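Local atomic coordinates of putative peptidase (Chlamydophila abortus, PDB entry 3CE2), a protein that is probably a zinc-dependent oligopeptidase of the M3B family that cleaves small peptides. Residues A184-S187 and L188-E192; A545-F548 and L549-L553; E590-Q593 and K594-F598. All coordinates share one frame; numbering follows the deposited sequence.

Interaction 1. Residues A184-S187 and L188-E192; sequences AFSS and LSDSE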
ATOM      1  N   ALA A 184     -16.255   1.860  17.260  1.00 41.58           N
ATOM      2  CA  ALA A 184     -17.612   1.396  17.289  1.00 38.11           C
ATOM      3  C   ALA A 184     -17.931   0.739  15.942  1.00 45.00           C
ATOM      4  O   ALA A 184     -18.505  -0.364  15.887  1.00 45.61           O
ATOM      5  CB  ALA A 184     -18.520   2.541  17.552  1.00 36.73           C
ATOM      6  N   PHE A 185     -17.542   1.411  14.859  1.00 36.16           N
ATOM      7  CA  PHE A 185     -17.657   0.821  13.549  1.00 37.44           C
ATOM      8  C   PHE A 185     -17.118  -0.603  13.500  1.00 41.52           C
ATOM      9  O   PHE A 185     -17.750  -1.470  12.901  1.00 45.39           O
ATOM     10  CB  PHE A 185     -16.930   1.639  12.485  1.00 44.95           C
ATOM     11  CG  PHE A 185     -16.867   0.941  11.154  1.00 43.31           C
ATOM     12  CD1 PHE A 185     -17.928   1.014  10.270  1.00 43.67           C
ATOM     13  CD2 PHE A 185     -15.776   0.158  10.816  1.00 44.11           C
ATOM     14  CE1 PHE A 185     -17.890   0.348   9.068  1.00 41.84           C
ATOM     15  CE2 PHE A 185     -15.726  -0.495   9.605  1.00 42.02           C
ATOM     16  CZ  PHE A 185     -16.784  -0.398   8.738  1.00 45.46           C
ATOM     17  N   SER A 186     -15.963  -0.865  14.110  1.00 37.65           N
ATOM     18  CA  SER A 186     -15.398  -2.216  13.992  1.00 40.89           C
ATOM     19  C   SER A 186     -16.159  -3.236  14.774  1.00 42.35           C
ATOM     20  O   SER A 186     -16.384  -4.344  14.286  1.00 43.45           O
ATOM     21  CB  SER A 186     -13.929  -2.280  14.385  1.00 42.40           C
ATOM     22  OG  SER A 186     -13.201  -1.370  13.594  1.00 55.46           O
ATOM     23  N   SER A 187     -16.554  -2.887  15.994  1.00 40.75           N
ATOM     24  CA  SER A 187     -17.272  -3.861  16.793  1.00 41.42           C
ATOM     25  C   SER A 187     -18.580  -4.225  16.086  1.00 43.51           C
ATOM     26  O   SER A 187     -18.979  -5.389  16.095  1.00 45.14           O
ATOM     27  CB  SER A 187     -17.501  -3.388  18.233  1.00 34.82           C
ATOM     28  OG  SER A 187     -17.572  -1.982  18.296  1.00 41.84           O
ATOM     29  N   LEU A 188     -19.233  -3.251  15.447  1.00 42.09           N
ATOM     30  CA  LEU A 188     -20.487  -3.551  14.722  1.00 42.65           C
ATOM     31  C   LEU A 188     -20.237  -4.356  13.462  1.00 42.20           C
ATOM     32  O   LEU A 188     -20.870  -5.393  13.219  1.00 40.18           O
ATOM     33  CB  LEU A 188     -21.218  -2.288  14.321  1.00 33.06           C
ATOM     34  CG  LEU A 188     -21.881  -1.557  15.465  1.00 35.14           C
ATOM     35  CD1 LEU A 188     -22.190  -0.158  14.988  1.00 39.36           C
ATOM     36  CD2 LEU A 188     -23.122  -2.252  15.902  1.00 36.05           C
ATOM     37  N   SER A 189     -19.304  -3.861  12.666  1.00 39.37           N
ATOM     38  CA  SER A 189     -19.074  -4.414  11.361  1.00 42.43           C
ATOM     39  C   SER A 189     -18.463  -5.798  11.445  1.00 48.21           C
ATOM     40  O   SER A 189     -18.913  -6.712  10.779  1.00 51.17           O
ATOM     41  CB  SER A 189     -18.151  -3.515  10.573  1.00 40.04           C
ATOM     42  OG  SER A 189     -18.127  -3.995   9.259  1.00 51.23           O
ATOM     43  N   ASP A 190     -17.448  -5.953  12.282  1.00 52.40           N
ATOM     44  CA  ASP A 190     -16.704  -7.194  12.340  1.00 53.62           C
ATOM     45  C   ASP A 190     -17.247  -8.216  13.324  1.00 57.77           C
ATOM     46  O   ASP A 190     -17.022  -9.407  13.133  1.00 64.14           O
ATOM     47  CB  ASP A 190     -15.236  -6.905  12.633  1.00 54.92           C
ATOM     48  CG  ASP A 190     -14.614  -6.005  11.577  1.00 64.39           C
ATOM     49  OD1 ASP A 190     -15.149  -5.956  10.439  1.00 67.47           O
ATOM     50  OD2 ASP A 190     -13.616  -5.321  11.883  1.00 66.60           O
ATOM     51  N   SER A 191     -17.974  -7.779  14.353  1.00 55.06           N
ATOM     52  CA  SER A 191     -18.331  -8.697  15.447  1.00 50.72           C
ATOM     53  C   SER A 191     -19.798  -8.850  15.757  1.00 49.55           C
ATOM     54  O   SER A 191     -20.273  -9.968  15.868  1.00 54.58           O
ATOM     55  CB  SER A 191     -17.608  -8.344  16.758  1.00 54.39           C
ATOM     56  OG  SER A 191     -16.201  -8.381  16.596  1.00 59.03           O
ATOM     57  N   GLU A 192     -20.513  -7.745  15.934  1.00 49.36           N
ATOM     58  CA  GLU A 192     -21.804  -7.824  16.616  1.00 48.82           C
ATOM     59  C   GLU A 192     -23.011  -7.885  15.714  1.00 50.76           C
ATOM     60  O   GLU A 192     -23.978  -8.583  16.003  1.00 50.28           O
ATOM     61  CB  GLU A 192     -21.918  -6.724  17.668  1.00 46.43           C
ATOM     62  CG  GLU A 192     -20.734  -6.806  18.593  1.00 52.00           C
ATOM     63  CD  GLU A 192     -20.928  -6.108  19.910  1.00 57.82           C
ATOM     64  OE1 GLU A 192     -21.190  -4.887  19.885  1.00 55.70           O
ATOM     65  OE2 GLU A 192     -20.773  -6.781  20.963  1.00 59.91           O
TER
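The ring of Phe185 takes the CB of Ser189 over one face: the CB lies 4.0 Å from the ring centroid, 18° off the ring normal, and is displaced toward the rim. This is a CH-pi contact between residues one helical turn apart. In Phe185 a chi1 of 172° turns CG away from the backbone N and beside the carbonyl carbon, which swings the ring forward along the helix until its far end, CZ, is 3.9 Å from Ser189 CB. The same two residues are joined through the backbone, where Ser189 N donates to Phe185 O at 2.9 Å, so one turn is closed at both levels. Ser189 OG is buried and satisfied by Tyr236 OH, while the ring of Phe185 also stacks with His528.

On another side of the helix, Leu188 N bonds Ala184 O at 3.0 Å, and Leu188 CG rests against the same oxygen at 3.6 Å. Ala184 and Leu188 both pack on Leu246 of helix 240-260, which puts this flank of the turn against a neighbouring helix. Asp190 N continues the regular pattern by donating to Ser186 O, and Asp190 CB lies alongside that oxygen.

The regularity ends at Ser187. Ser187 O accepts Glu192 N at 2.8 Å and, more weakly, Ser191 N at 3.1 Å, and two N-H groups thus share one acceptor. The i-to-i+5 bond widens the last turn of helix 180-192. The whole illustrates an alpha helix with an i, i+4 CH-pi contact from a serine CB to a phenyl face on one of its packed sides and a pi-type turn at its C-terminal end.

Interaction 2. Residues A545-F548 and L549-L553; sequences ALCF and LEKIL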
ATOM      1  N   ALA A 545       2.579   2.485 -12.460  1.00 39.83           N
ATOM      2  CA  ALA A 545       3.176   1.188 -12.796  1.00 37.26           C
ATOM      3  C   ALA A 545       2.863   0.847 -14.246  1.00 43.58           C
ATOM      4  O   ALA A 545       3.745   0.422 -14.999  1.00 44.70           O
ATOM      5  CB  ALA A 545       2.642   0.106 -11.884  1.00 37.56           C
ATOM      6  N   LEU A 546       1.600   1.053 -14.632  1.00 38.93           N
ATOM      7  CA  LEU A 546       1.155   0.755 -15.974  1.00 39.97           C
ATOM      8  C   LEU A 546       1.797   1.674 -17.015  1.00 39.66           C
ATOM      9  O   LEU A 546       2.140   1.237 -18.112  1.00 40.00           O
ATOM     10  CB  LEU A 546      -0.361   0.839 -16.048  1.00 38.77           C
ATOM     11  CG  LEU A 546      -1.083  -0.282 -15.317  1.00 35.19           C
ATOM     12  CD1 LEU A 546      -2.532  -0.130 -15.581  1.00 34.08           C
ATOM     13  CD2 LEU A 546      -0.610  -1.638 -15.788  1.00 35.51           C
ATOM     14  N   CYS A 547       1.968   2.938 -16.656  1.00 42.00           N
ATOM     15  CA  CYS A 547       2.665   3.899 -17.500  1.00 40.98           C
ATOM     16  C   CYS A 547       4.100   3.491 -17.751  1.00 40.24           C
ATOM     17  O   CYS A 547       4.508   3.304 -18.891  1.00 49.23           O
ATOM     18  CB  CYS A 547       2.639   5.275 -16.852  1.00 47.86           C
ATOM     19  SG  CYS A 547       3.480   6.568 -17.798  1.00 55.21           S
ATOM     20  N   PHE A 548       4.875   3.353 -16.687  1.00 46.80           N
ATOM     21  CA  PHE A 548       6.252   2.863 -16.791  1.00 40.58           C
ATOM     22  C   PHE A 548       6.335   1.610 -17.624  1.00 36.65           C
ATOM     23  O   PHE A 548       7.169   1.488 -18.519  1.00 38.01           O
ATOM     24  CB  PHE A 548       6.769   2.542 -15.411  1.00 42.31           C
ATOM     25  CG  PHE A 548       7.397   3.699 -14.725  1.00 44.20           C
ATOM     26  CD1 PHE A 548       8.358   4.458 -15.372  1.00 50.10           C
ATOM     27  CD2 PHE A 548       7.070   4.003 -13.427  1.00 43.41           C
ATOM     28  CE1 PHE A 548       8.959   5.516 -14.733  1.00 47.37           C
ATOM     29  CE2 PHE A 548       7.667   5.050 -12.778  1.00 41.93           C
ATOM     30  CZ  PHE A 548       8.599   5.813 -13.427  1.00 46.53           C
ATOM     31  N   LEU A 549       5.445   0.679 -17.341  1.00 36.48           N
ATOM     32  CA  LEU A 549       5.457  -0.607 -18.045  1.00 43.43           C
ATOM     33  C   LEU A 549       5.180  -0.479 -19.550  1.00 44.50           C
ATOM     34  O   LEU A 549       5.877  -1.078 -20.379  1.00 51.92           O
ATOM     35  CB  LEU A 549       4.475  -1.587 -17.382  1.00 36.61           C
ATOM     36  CG  LEU A 549       4.421  -2.948 -18.049  1.00 38.28           C
ATOM     37  CD1 LEU A 549       5.809  -3.579 -18.121  1.00 41.02           C
ATOM     38  CD2 LEU A 549       3.429  -3.853 -17.338  1.00 40.22           C
ATOM     39  N   GLU A 550       4.167   0.308 -19.902  1.00 47.83           N
ATOM     40  CA  GLU A 550       3.796   0.493 -21.303  1.00 48.28           C
ATOM     41  C   GLU A 550       4.963   1.082 -22.110  1.00 49.32           C
ATOM     42  O   GLU A 550       5.290   0.586 -23.186  1.00 52.28           O
ATOM     43  CB  GLU A 550       2.562   1.384 -21.398  1.00 54.33           C
ATOM     44  CG  GLU A 550       2.081   1.680 -22.825  1.00 63.43           C
ATOM     45  CD  GLU A 550       1.286   0.538 -23.446  1.00 66.02           C
ATOM     46  OE1 GLU A 550       1.289  -0.591 -22.891  1.00 68.33           O
ATOM     47  OE2 GLU A 550       0.649   0.780 -24.493  1.00 66.72           O
ATOM     48  N   LYS A 551       5.603   2.116 -21.574  1.00 45.03           N
ATOM     49  CA  LYS A 551       6.774   2.689 -22.206  1.00 43.72           C
ATOM     50  C   LYS A 551       7.859   1.637 -22.398  1.00 48.80           C
ATOM     51  O   LYS A 551       8.520   1.602 -23.434  1.00 47.44           O
ATOM     52  CB  LYS A 551       7.320   3.853 -21.383  1.00 43.79           C
ATOM     53  CG  LYS A 551       6.401   5.058 -21.322  1.00 45.79           C
ATOM     54  CD  LYS A 551       6.984   6.214 -20.478  1.00 47.72           C
ATOM     55  CE  LYS A 551       6.229   7.504 -20.812  1.00 52.88           C
ATOM     56  NZ  LYS A 551       6.107   8.455 -19.673  1.00 58.36           N
ATOM     57  N   ILE A 552       8.037   0.768 -21.407  1.00 47.30           N
ATOM     58  CA  ILE A 552       9.100  -0.213 -21.487  1.00 41.55           C
ATOM     59  C   ILE A 552       8.765  -1.257 -22.537  1.00 43.79           C
ATOM     60  O   ILE A 552       9.632  -1.665 -23.301  1.00 43.41           O
ATOM     61  CB  ILE A 552       9.375  -0.881 -20.119  1.00 40.45           C
ATOM     62  CG1 ILE A 552      10.163   0.066 -19.225  1.00 39.54           C
ATOM     63  CG2 ILE A 552      10.139  -2.213 -20.290  1.00 35.62           C
ATOM     64  CD1 ILE A 552       9.943  -0.188 -17.749  1.00 38.80           C
ATOM     65  N   LEU A 553       7.516  -1.707 -22.590  1.00 47.21           N
ATOM     66  CA  LEU A 553       7.171  -2.727 -23.600  1.00 51.86           C
ATOM     67  C   LEU A 553       7.180  -2.197 -25.050  1.00 54.09           C
ATOM     68  O   LEU A 553       7.154  -2.964 -25.994  1.00 48.96           O
ATOM     69  CB  LEU A 553       5.844  -3.409 -23.282  1.00 46.14           C
ATOM     70  CG  LEU A 553       5.800  -4.164 -21.956  1.00 50.98           C
ATOM     71  CD1 LEU A 553       4.341  -4.427 -21.488  1.00 46.00           C
ATOM     72  CD2 LEU A 553       6.619  -5.458 -22.046  1.00 46.98           C
TER
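Leu549 opens the second half of this stretch of helix by donating its N to Ala545 O at 2.9 Å, and its CB sits against the same oxygen at 3.2 Å. Glu550 follows one step on: its N bonds Leu546 O, while its chain, bent at chi2 (79°), carries the carboxylate away from the preceding turn toward Cys597 and Phe598. Lys551 makes the side-chain contact of the set. Lys551 N donates to Cys547 O at 3.1 Å, its CG lies 3.5 Å from that oxygen, and the chain then runs back along the helix to bring NZ within 3.7 Å of Cys547 SG. NZ also makes a weak hydrogen bond to Gly583 O. Ile552 N reaches Phe548 O, and the CD1 of Ile552 folds back over the same carbonyl oxygen at 3.3 Å. Four successive i-to-i+4 bonds, with a fifth from Leu553 N to Leu549 O, therefore make this regular alpha helix over more than two turns.

Three neighbouring helices surround it. Ala545, Phe548 and Leu549 pack on helix 431-447, whose preceding residue, Glu430, is a zinc ligand; Ile552 meets Tyr563 of helix 559-567, and Cys547, Leu549 and Glu550 lie against helix 590-607.

Interaction 3. Residues E590-Q593 and K594-F598; sequences EPIQ and KAFCF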
ATOM      1  N   GLU A 590      -0.579  12.712 -19.287  1.00 48.50           N
ATOM      2  CA  GLU A 590       0.160  11.680 -20.015  1.00 54.56           C
ATOM      3  C   GLU A 590       0.220  10.320 -19.298  1.00 54.70           C
ATOM      4  O   GLU A 590      -0.106   9.284 -19.885  1.00 56.07           O
ATOM      5  CB  GLU A 590       1.564  12.170 -20.378  1.00 60.77           C
ATOM      6  CG  GLU A 590       1.579  13.368 -21.350  1.00 74.72           C
ATOM      7  CD  GLU A 590       2.568  14.477 -20.942  1.00 80.25           C
ATOM      8  OE1 GLU A 590       3.763  14.189 -20.719  1.00 79.81           O
ATOM      9  OE2 GLU A 590       2.150  15.652 -20.844  1.00 85.51           O
ATOM     10  N   PRO A 591       0.639  10.306 -18.025  1.00 50.10           N
ATOM     11  CA  PRO A 591       0.765   9.001 -17.412  1.00 50.51           C
ATOM     12  C   PRO A 591      -0.568   8.245 -17.427  1.00 50.75           C
ATOM     13  O   PRO A 591      -0.601   7.057 -17.754  1.00 47.57           O
ATOM     14  CB  PRO A 591       1.196   9.331 -15.980  1.00 49.05           C
ATOM     15  CG  PRO A 591       1.859  10.655 -16.106  1.00 49.51           C
ATOM     16  CD  PRO A 591       1.015  11.381 -17.096  1.00 50.11           C
ATOM     17  N   ILE A 592      -1.667   8.915 -17.101  1.00 47.36           N
ATOM     18  CA  ILE A 592      -2.930   8.188 -17.101  1.00 48.31           C
ATOM     19  C   ILE A 592      -3.368   7.727 -18.494  1.00 47.61           C
ATOM     20  O   ILE A 592      -4.036   6.704 -18.633  1.00 50.02           O
ATOM     21  CB  ILE A 592      -4.050   8.925 -16.387  1.00 45.98           C
ATOM     22  CG1 ILE A 592      -5.151   7.919 -16.054  1.00 41.46           C
ATOM     23  CG2 ILE A 592      -4.535  10.074 -17.233  1.00 47.00           C
ATOM     24  CD1 ILE A 592      -6.278   8.460 -15.208  1.00 47.93           C
ATOM     25  N   GLN A 593      -2.959   8.446 -19.529  1.00 49.23           N
ATOM     26  CA  GLN A 593      -3.294   8.029 -20.880  1.00 48.85           C
ATOM     27  C   GLN A 593      -2.498   6.808 -21.279  1.00 44.94           C
ATOM     28  O   GLN A 593      -3.011   5.915 -21.972  1.00 42.12           O
ATOM     29  CB  GLN A 593      -3.085   9.169 -21.865  1.00 51.37           C
ATOM     30  CG  GLN A 593      -4.101  10.262 -21.667  1.00 55.93           C
ATOM     31  CD  GLN A 593      -4.125  11.240 -22.820  1.00 59.53           C
ATOM     32  OE1 GLN A 593      -3.080  11.728 -23.258  1.00 52.43           O
ATOM     33  NE2 GLN A 593      -5.332  11.535 -23.321  1.00 61.65           N
ATOM     34  N   LYS A 594      -1.250   6.753 -20.817  1.00 40.91           N
ATOM     35  CA  LYS A 594      -0.415   5.576 -21.063  1.00 39.52           C
ATOM     36  C   LYS A 594      -0.994   4.352 -20.337  1.00 44.16           C
ATOM     37  O   LYS A 594      -0.964   3.225 -20.846  1.00 48.80           O
ATOM     38  CB  LYS A 594       1.028   5.842 -20.620  1.00 46.08           C
ATOM     39  CG  LYS A 594       1.911   6.516 -21.660  1.00 50.71           C
ATOM     40  CD  LYS A 594       1.972   5.643 -22.904  1.00 61.18           C
ATOM     41  CE  LYS A 594       3.101   6.016 -23.841  1.00 62.27           C
ATOM     42  NZ  LYS A 594       2.998   5.177 -25.075  1.00 62.71           N
ATOM     43  N   ALA A 595      -1.534   4.575 -19.146  1.00 42.50           N
ATOM     44  CA  ALA A 595      -2.172   3.501 -18.410  1.00 42.82           C
ATOM     45  C   ALA A 595      -3.365   2.993 -19.195  1.00 41.95           C
ATOM     46  O   ALA A 595      -3.490   1.798 -19.458  1.00 43.25           O
ATOM     47  CB  ALA A 595      -2.612   3.998 -17.038  1.00 43.57           C
ATOM     48  N   PHE A 596      -4.244   3.911 -19.576  1.00 40.57           N
ATOM     49  CA  PHE A 596      -5.435   3.545 -20.332  1.00 43.38           C
ATOM     50  C   PHE A 596      -5.115   2.801 -21.631  1.00 42.86           C
ATOM     51  O   PHE A 596      -5.823   1.863 -22.023  1.00 44.06           O
ATOM     52  CB  PHE A 596      -6.278   4.780 -20.613  1.00 45.46           C
ATOM     53  CG  PHE A 596      -6.997   5.302 -19.410  1.00 44.42           C
ATOM     54  CD1 PHE A 596      -7.370   4.457 -18.393  1.00 46.73           C
ATOM     55  CD2 PHE A 596      -7.354   6.629 -19.323  1.00 49.73           C
ATOM     56  CE1 PHE A 596      -8.055   4.926 -17.292  1.00 45.55           C
ATOM     57  CE2 PHE A 596      -8.040   7.108 -18.224  1.00 50.41           C
ATOM     58  CZ  PHE A 596      -8.387   6.241 -17.201  1.00 48.40           C
ATOM     59  N   CYS A 597      -4.034   3.201 -22.284  1.00 39.15           N
ATOM     60  CA  CYS A 597      -3.574   2.483 -23.470  1.00 47.18           C
ATOM     61  C   CYS A 597      -3.341   1.015 -23.198  1.00 45.11           C
ATOM     62  O   CYS A 597      -3.808   0.143 -23.926  1.00 47.46           O
ATOM     63  CB  CYS A 597      -2.292   3.108 -24.012  1.00 45.79           C
ATOM     64  SG  CYS A 597      -2.611   4.670 -24.850  1.00 55.15           S
ATOM     65  N   PHE A 598      -2.589   0.749 -22.148  1.00 44.78           N
ATOM     66  CA  PHE A 598      -2.313  -0.605 -21.735  1.00 44.92           C
ATOM     67  C   PHE A 598      -3.610  -1.383 -21.510  1.00 43.86           C
ATOM     68  O   PHE A 598      -3.744  -2.528 -21.934  1.00 44.52           O
ATOM     69  CB  PHE A 598      -1.501  -0.567 -20.442  1.00 45.04           C
ATOM     70  CG  PHE A 598      -1.067  -1.911 -19.964  1.00 44.69           C
ATOM     71  CD1 PHE A 598       0.228  -2.364 -20.216  1.00 45.25           C
ATOM     72  CD2 PHE A 598      -1.942  -2.722 -19.259  1.00 42.42           C
ATOM     73  CE1 PHE A 598       0.635  -3.604 -19.771  1.00 45.69           C
ATOM     74  CE2 PHE A 598      -1.540  -3.976 -18.815  1.00 46.34           C
ATOM     75  CZ  PHE A 598      -0.254  -4.422 -19.074  1.00 45.45           C
TER
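Ile592 and Phe596 run alongside each other from one flank of the helix, as an i, i+4 pair in the first turns of alpha helix 590-607. The CG1 of Ile592 sits over one face of the Phe596 ring, offset toward the rim, in a CH-pi contact 4.0 Å from the centroid and 25° off the normal. The end of the branch, Ile592 CD1, reaches past the rim beside CZ and CE2 of Phe596, 3.7 Å from CZ. With CG1 anti to the backbone N (chi1 -162°), Ile592 extends this branch forward along the helix and so brings it over the phenyl group.

In the backbone of the same turn, Phe596 N donates to Ile592 O at 3.0 Å, and the flanking bonds from Ala595 N to Pro591 O and from Cys597 N to Gln593 O continue the ladder. Farther out, Leu284, Ile287 and Val288 of helix 278-289 pack on Ile592, and Ile287 also touches Phe596, so the apolar pair faces a neighbouring helix. On another side of the helix, Lys594 bends at chi2 and sends NZ to a salt bridge with Glu556. Its backbone is fixed at the start of the helix, where Lys594 N meets Glu590 O at 2.9 Å.

From the N terminus, interaction 1 comes first, at the end of helix 180-192; interaction 2 follows near the end of helix 536-553, and interaction 3 lies at the start of helix 590-607. Each joins adjoining segments of one helix, so none closes a long loop, and the three run in series without nesting or crossing. Interaction 1 stands apart, its centre about 41 Å from that of interaction 2 and on the opposite side of the chain's centre. Interactions 2 and 3 touch: Leu549 CD2 meets Phe598 CE1 at 3.7 Å, and Cys547 SG packs on Pro591 CA. Their contact ties together two late helices, separated along the chain by helices 559-567 and 575-581.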